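PDB 2XET: F1 capsule-anchoring protein from Yersinia pestis, which is an outer-membrane usher whose C-terminal domain, described here, is important for assembly of the F1 capsular antigen. Local coordinates for residues R3-L8 with A78-T83; K50-W55 with S62-V67. One frame throughout, in Å; residues are numbered along the deposited sequence. Where two conformers were deposited one is given.

Contact 1: R3-L8 with A78-T83; sequences RLFLHL and AYRLST. With SO4 (sulfate ion), chain C; SO4 (sulfate ion), chain D.
Phe-5 and Arg-80 form a parallel bridge, and their side chains meet on the same face of the sheet as His-7 and Ser-82. The Arg-80 chain bends at its CB-CG bond (chi2 75°) and turns back over the neighbouring strand. Its NH1 comes to 3.5 Å from Phe-5 CB. The guanidinium and phenyl planes stand 53° apart, so the two groups are not stacked. NH1 and NH2 of Arg-80 grip two oxygens of one sulfate, with Arg-80 NH2 2.8 Å from sulfate O2. On its other flank the Phe-5 ring touches Ala-78, with CE2 3.9 Å from CB. The Arg-3 side chain bends at chi3 and offers NE and NH2 to a second sulfate. Its NH1 is held by the carbonyls of Ile-75 and Gly-77. Both ions probably come from the crystallisation liquor.

The other face carries Leu-4, Leu-6, Leu-8, Tyr-79, Leu-81 and Thr-83. Leu-4 and Leu-81 cross at about a right angle and meet methyl to methyl, CD1 to CD1, at 3.6 Å. Thr-83 CG2 touches both Leu-6 CD1, at 3.9 Å, and Leu-8 CD2. Its OG1 lies anti to the backbone N (chi1 -164°), which leaves the methyl for the leucines. Between the strands, Phe-5 N to Tyr-79 O and Leu-81 N to Phe-5 O are both 2.8 Å. The bond from Tyr-79 N to Arg-3 O is weak. This is a parallel pairing of the first and last strands, with a mainly leucine-lined face turned inward and a mixed face of Phe-5, His-7, Arg-80 and Ser-82, within a beta-sandwich-like domain of the transthyretin clan.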
loop_
_atom_site.group_PDB
_atom_site.type_symbol
_atom_site.label_atom_id
_atom_site.label_comp_id
_atom_site.label_asym_id
_atom_site.label_seq_id
_atom_site.Cartn_x
_atom_site.Cartn_y
_atom_site.Cartn_z
ATOM N N ARG A 3 8.041 -6.638 -7.048
ATOM C CA ARG A 3 6.736 -6.246 -7.544
ATOM C C ARG A 3 5.656 -7.084 -6.881
ATOM O O ARG A 3 5.834 -8.297 -6.630
ATOM C CB ARG A 3 6.678 -6.320 -9.078
ATOM C CG ARG A 3 6.758 -7.703 -9.655
ATOM C CD ARG A 3 7.258 -7.750 -11.118
ATOM N NE ARG A 3 8.701 -7.492 -11.235
ATOM C CZ ARG A 3 9.684 -8.384 -11.034
ATOM N NH1 ARG A 3 9.445 -9.645 -10.655
ATOM N NH2 ARG A 3 10.951 -8.007 -11.186
ATOM N N LEU A 4 4.532 -6.435 -6.590
ATOM C CA LEU A 4 3.459 -7.106 -5.869
ATOM C C LEU A 4 2.104 -6.461 -6.048
ATOM O O LEU A 4 2.015 -5.252 -6.293
ATOM C CB LEU A 4 3.791 -7.168 -4.375
ATOM C CG LEU A 4 3.349 -5.957 -3.549
ATOM C CD1 LEU A 4 3.138 -6.412 -2.112
ATOM C CD2 LEU A 4 4.409 -4.909 -3.666
ATOM N N PHE A 5 1.075 -7.297 -5.908
ATOM C CA PHE A 5 -0.308 -6.887 -5.728
ATOM C C PHE A 5 -0.488 -6.816 -4.212
ATOM O O PHE A 5 -0.243 -7.826 -3.509
ATOM C CB PHE A 5 -1.268 -7.950 -6.273
ATOM C CG PHE A 5 -1.219 -8.105 -7.778
ATOM C CD1 PHE A 5 -2.055 -7.344 -8.598
ATOM C CD2 PHE A 5 -0.337 -9.010 -8.365
ATOM C CE1 PHE A 5 -2.002 -7.486 -9.990
ATOM C CE2 PHE A 5 -0.272 -9.146 -9.757
ATOM C CZ PHE A 5 -1.107 -8.381 -10.563
ATOM N N LEU A 6 -0.914 -5.656 -3.718
ATOM C CA LEU A 6 -1.129 -5.477 -2.280
ATOM C C LEU A 6 -2.590 -5.197 -1.941
ATOM O O LEU A 6 -3.159 -4.195 -2.394
ATOM C CB LEU A 6 -0.250 -4.325 -1.770
ATOM C CG LEU A 6 -0.259 -4.058 -0.269
ATOM C CD1 LEU A 6 0.315 -5.255 0.493
ATOM C CD2 LEU A 6 0.532 -2.782 0.017
ATOM N N HIS A 7 -3.213 -6.116 -1.194
ATOM C CA HIS A 7 -4.594 -5.938 -0.787
ATOM C C HIS A 7 -4.608 -5.230 0.545
ATOM O O HIS A 7 -4.074 -5.749 1.523
ATOM C CB HIS A 7 -5.318 -7.298 -0.651
ATOM C CG HIS A 7 -6.785 -7.182 -0.390
ATOM N ND1 HIS A 7 -7.510 -8.193 0.210
ATOM C CD2 HIS A 7 -7.670 -6.189 -0.653
ATOM C CE1 HIS A 7 -8.775 -7.822 0.316
ATOM N NE2 HIS A 7 -8.900 -6.611 -0.197
ATOM N N LEU A 8 -5.189 -4.033 0.567
ATOM C CA LEU A 8 -5.226 -3.210 1.769
ATOM C C LEU A 8 -6.596 -3.256 2.408
ATOM O O LEU A 8 -7.589 -3.250 1.709
ATOM C CB LEU A 8 -4.882 -1.753 1.405
ATOM C CG LEU A 8 -3.446 -1.488 0.946
ATOM C CD1 LEU A 8 -3.407 -0.164 0.168
ATOM C CD2 LEU A 8 -2.471 -1.464 2.133
ATOM N N ALA A 78 4.956 -11.932 -9.549
ATOM C CA ALA A 78 4.431 -10.916 -8.644
ATOM C C ALA A 78 3.721 -11.596 -7.471
ATOM O O ALA A 78 2.921 -12.509 -7.663
ATOM C CB ALA A 78 3.481 -9.990 -9.386
ATOM N N TYR A 79 4.055 -11.165 -6.264
ATOM C CA TYR A 79 3.385 -11.671 -5.063
ATOM C C TYR A 79 1.976 -11.113 -4.934
ATOM O O TYR A 79 1.689 -10.015 -5.407
ATOM C CB TYR A 79 4.196 -11.258 -3.847
ATOM C CG TYR A 79 5.481 -12.022 -3.751
ATOM C CD1 TYR A 79 5.482 -13.356 -3.357
ATOM C CD2 TYR A 79 6.701 -11.424 -4.089
ATOM C CE1 TYR A 79 6.669 -14.070 -3.263
ATOM C CE2 TYR A 79 7.881 -12.131 -4.003
ATOM C CZ TYR A 79 7.862 -13.450 -3.605
ATOM O OH TYR A 79 9.018 -14.188 -3.535
ATOM N N ARG A 80 1.111 -11.872 -4.260
ATOM C CA ARG A 80 -0.242 -11.468 -3.937
ATOM C C ARG A 80 -0.245 -11.369 -2.406
ATOM O O ARG A 80 -0.332 -12.405 -1.723
ATOM C CB ARG A 80 -1.163 -12.584 -4.431
ATOM C CG ARG A 80 -2.617 -12.312 -4.480
ATOM C CD ARG A 80 -3.051 -11.428 -5.621
ATOM N NE ARG A 80 -4.436 -11.093 -5.375
ATOM C CZ ARG A 80 -5.081 -10.081 -5.929
ATOM N NH1 ARG A 80 -4.468 -9.281 -6.801
ATOM N NH2 ARG A 80 -6.349 -9.874 -5.599
ATOM N N LEU A 81 -0.061 -10.153 -1.880
ATOM C CA LEU A 81 0.076 -9.965 -0.434
ATOM C C LEU A 81 -1.059 -9.132 0.159
ATOM O O LEU A 81 -1.735 -8.379 -0.559
ATOM C CB LEU A 81 1.408 -9.278 -0.133
ATOM C CG LEU A 81 2.729 -9.911 -0.606
ATOM C CD1 LEU A 81 3.909 -9.230 0.059
ATOM C CD2 LEU A 81 2.765 -11.413 -0.325
ATOM N N SER A 82 -1.249 -9.268 1.475
ATOM C CA SER A 82 -2.260 -8.499 2.194
ATOM C C SER A 82 -1.643 -7.851 3.416
ATOM O O SER A 82 -0.748 -8.426 4.048
ATOM C CB SER A 82 -3.412 -9.394 2.654
ATOM O OG SER A 82 -4.141 -9.940 1.561
ATOM N N THR A 83 -2.117 -6.655 3.755
ATOM C CA THR A 83 -1.697 -6.044 5.009
ATOM C C THR A 83 -2.760 -5.084 5.553
ATOM O O THR A 83 -3.712 -4.738 4.859
ATOM C CB THR A 83 -0.321 -5.354 4.879
ATOM O OG1 THR A 83 0.214 -5.116 6.190
ATOM C CG2 THR A 83 -0.431 -4.022 4.091
HETATM S S SO4 C . -6.983 -6.464 -7.438
HETATM O O1 SO4 C . -5.783 -6.920 -8.134
HETATM O O2 SO4 C . -7.391 -7.389 -6.376
HETATM O O3 SO4 C . -6.768 -5.154 -6.863
HETATM O O4 SO4 C . -8.082 -6.409 -8.399
HETATM S S SO4 D . 10.877 -4.222 -10.903
HETATM O O1 SO4 D . 9.807 -4.754 -11.761
HETATM O O2 SO4 D . 10.384 -4.145 -9.543
HETATM O O3 SO4 D . 12.015 -5.139 -10.998
HETATM O O4 SO4 D . 11.247 -2.894 -11.406
#

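Contact 2: K50-W55 with S62-V67; sequences KILVKW and SCSSNV
A beta hairpin joins strands 48-54 and 62-68, and its antiparallel ladder forms this contact. Ile-51 with Ser-65 and Val-53 with Cys-63 are the hydrogen-bonded pairs. Ile-51 N reaches Ser-65 O at 2.8 Å in a nearly straight bond. Lys-50, Leu-52 and Lys-54 face Asn-66, Ser-64 and Ser-62 in the non-hydrogen-bonded pairs.

At one end Lys-50 and Asn-66 lie side by side, pointing the same way. The lysine is extended as far as CE and bends at chi4 (-69°), which turns NZ to Asn-66 OD1 at 2.8 Å. NZ sits above the amide carbonyl plane, 40° out of it. Leu-52 CD1 reaches across the ladder to Cys-63 O at 3.6 Å and also meets the hydroxyls of Ser-62 and Ser-64. Both hydroxyls are hydrogen-bonded to Asn-88.

The opposite face carries Ile-51, Val-53, Cys-63 and Ser-65. Ile-51 crosses Val-67 at a slant, with CD1 3.9 Å from CG2, and lays CG1 against Ser-65 CB. Ser-65 OG is bonded to Thr-84 O, which satisfies a buried hydroxyl. Val-53 CB packs 3.9 Å from Cys-63 SG.

At the turn end the Trp-55 indole folds back over strand 62-68, its CG set between the backbone N and the carbonyl carbon (chi1 52°). Ser-62 N lies over one ring face, offset toward the rim, 3.7 Å from CZ2. Cys-63 SG lies at the edge of the six-membered ring, 3.7 Å from CZ3. The same sulfur forms the disulfide to Cys-85 on the neighbouring strand 79-87. The arrangement is a two-stranded antiparallel hairpin, tied to the last strand by a disulfide whose Cys-63 sulfur lies at the edge of the Trp-55 ring.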
loop_
_atom_site.group_PDB
_atom_site.type_symbol
_atom_site.label_atom_id
_atom_site.label_comp_id
_atom_site.label_asym_id
_atom_site.label_seq_id
_atom_site.Cartn_x
_atom_site.Cartn_y
_atom_site.Cartn_z
ATOM N N LYS A 50 7.578 1.253 3.931
ATOM C CA LYS A 50 6.464 1.812 4.692
ATOM C C LYS A 50 5.715 2.728 3.734
ATOM O O LYS A 50 6.336 3.531 3.028
ATOM C CB LYS A 50 6.955 2.612 5.900
ATOM C CG LYS A 50 7.581 1.715 6.993
ATOM C CD LYS A 50 8.054 2.515 8.198
ATOM C CE LYS A 50 8.790 1.590 9.165
ATOM N NZ LYS A 50 7.841 0.636 9.800
ATOM N N ILE A 51 4.395 2.584 3.705
ATOM C CA ILE A 51 3.560 3.411 2.820
ATOM C C ILE A 51 2.491 4.216 3.554
ATOM O O ILE A 51 2.081 3.865 4.673
ATOM C CB ILE A 51 2.901 2.560 1.685
ATOM C CG1 ILE A 51 1.953 1.502 2.276
ATOM C CG2 ILE A 51 3.979 1.940 0.757
ATOM C CD1 ILE A 51 1.117 0.719 1.238
ATOM N N LEU A 52 2.101 5.332 2.929
ATOM C CA LEU A 52 0.975 6.137 3.342
ATOM C C LEU A 52 -0.085 5.998 2.264
ATOM O O LEU A 52 0.226 6.040 1.071
ATOM C CB LEU A 52 1.382 7.609 3.440
ATOM C CG LEU A 52 0.313 8.605 3.909
ATOM C CD1 LEU A 52 -0.174 8.353 5.351
ATOM C CD2 LEU A 52 0.794 10.054 3.732
ATOM N N VAL A 53 -1.333 5.844 2.701
ATOM C CA VAL A 53 -2.463 5.699 1.807
ATOM C C VAL A 53 -3.422 6.819 2.204
ATOM O O VAL A 53 -3.792 6.929 3.379
ATOM C CB VAL A 53 -3.072 4.291 1.929
ATOM C CG1 VAL A 53 -4.226 4.118 0.961
ATOM C CG2 VAL A 53 -1.979 3.229 1.678
ATOM N N LYS A 54 -3.787 7.678 1.252
ATOM C CA LYS A 54 -4.454 8.939 1.604
ATOM C C LYS A 54 -5.642 9.252 0.683
ATOM O O LYS A 54 -5.520 9.096 -0.537
ATOM C CB LYS A 54 -3.436 10.088 1.583
ATOM C CG LYS A 54 -3.933 11.417 2.190
ATOM C CD LYS A 54 -2.817 12.454 2.205
ATOM C CE LYS A 54 -3.309 13.802 2.729
ATOM N NZ LYS A 54 -2.193 14.798 2.652
ATOM N N TRP A 55 -6.772 9.652 1.278
ATOM C CA TRP A 55 -7.963 10.078 0.515
ATOM C C TRP A 55 -8.543 11.411 1.011
ATOM O O TRP A 55 -9.597 11.844 0.552
ATOM C CB TRP A 55 -9.059 8.990 0.526
ATOM C CG TRP A 55 -9.393 8.526 1.906
ATOM C CD1 TRP A 55 -10.414 8.975 2.702
ATOM C CD2 TRP A 55 -8.707 7.511 2.665
ATOM N NE1 TRP A 55 -10.381 8.339 3.916
ATOM C CE2 TRP A 55 -9.369 7.414 3.916
ATOM C CE3 TRP A 55 -7.605 6.675 2.414
ATOM C CZ2 TRP A 55 -8.939 6.534 4.932
ATOM C CZ3 TRP A 55 -7.197 5.773 3.416
ATOM C CH2 TRP A 55 -7.858 5.728 4.664
ATOM N N SER A 62 -6.462 9.021 6.244
ATOM C CA SER A 62 -5.281 8.343 5.720
ATOM C C SER A 62 -4.961 7.179 6.646
ATOM O O SER A 62 -5.453 7.097 7.774
ATOM C CB SER A 62 -4.090 9.307 5.645
ATOM O OG SER A 62 -3.596 9.601 6.943
ATOM N N CYS A 63 -4.114 6.286 6.160
ATOM C CA CYS A 63 -3.683 5.130 6.955
ATOM C C CYS A 63 -2.267 4.721 6.557
ATOM O O CYS A 63 -1.785 5.099 5.473
ATOM C CB CYS A 63 -4.680 3.977 6.846
ATOM S SG CYS A 63 -5.022 3.410 5.158
ATOM N N SER A 64 -1.601 3.966 7.426
ATOM C CA SER A 64 -0.200 3.619 7.214
ATOM C C SER A 64 -0.012 2.112 7.237
ATOM O O SER A 64 -0.618 1.424 8.055
ATOM C CB SER A 64 0.681 4.266 8.289
ATOM O OG SER A 64 0.568 5.692 8.221
ATOM N N SER A 65 0.852 1.615 6.357
ATOM C CA SER A 65 1.101 0.173 6.250
ATOM C C SER A 65 2.597 -0.147 6.095
ATOM O O SER A 65 3.337 0.592 5.446
ATOM C CB SER A 65 0.382 -0.382 4.994
ATOM O OG SER A 65 -1.027 -0.368 5.135
ATOM N N ASN A 66 3.032 -1.274 6.665
ATOM C CA ASN A 66 4.345 -1.836 6.308
ATOM C C ASN A 66 4.198 -2.839 5.160
ATOM O O ASN A 66 3.198 -3.570 5.077
ATOM C CB ASN A 66 4.999 -2.529 7.508
ATOM C CG ASN A 66 5.279 -1.569 8.662
ATOM O OD1 ASN A 66 5.676 -0.416 8.453
ATOM N ND2 ASN A 66 5.067 -2.043 9.887
ATOM N N VAL A 67 5.172 -2.847 4.262
ATOM C CA VAL A 67 5.157 -3.752 3.103
ATOM C C VAL A 67 6.444 -4.588 3.141
ATOM O O VAL A 67 7.532 -4.084 2.846
ATOM C CB VAL A 67 5.037 -2.980 1.753
ATOM C CG1 VAL A 67 4.857 -3.954 0.580
ATOM C CG2 VAL A 67 3.838 -2.007 1.775
#

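How the contacts relate
Contacts 1 and 2 lie in one mixed sheet, with centres about 14 Å apart. Strand 62-68 of contact 2 is next to strand 79-87 of contact 1. The sheet curves enough for the apolar faces of both contacts to meet. Leu-6 CD2 is 3.8 Å from Ile-51 CD1 and also touches Val-67 CG2. Leu-8 CD2 lies 3.5 Å from Ser-65 OG. The disulfide of Cys-63 links contact 2 to strand 79-87 of contact 1. Along the chain the hairpin falls between the two halves of contact 1. Both sulfates sit at contact 1, on Arg-3 and Arg-80.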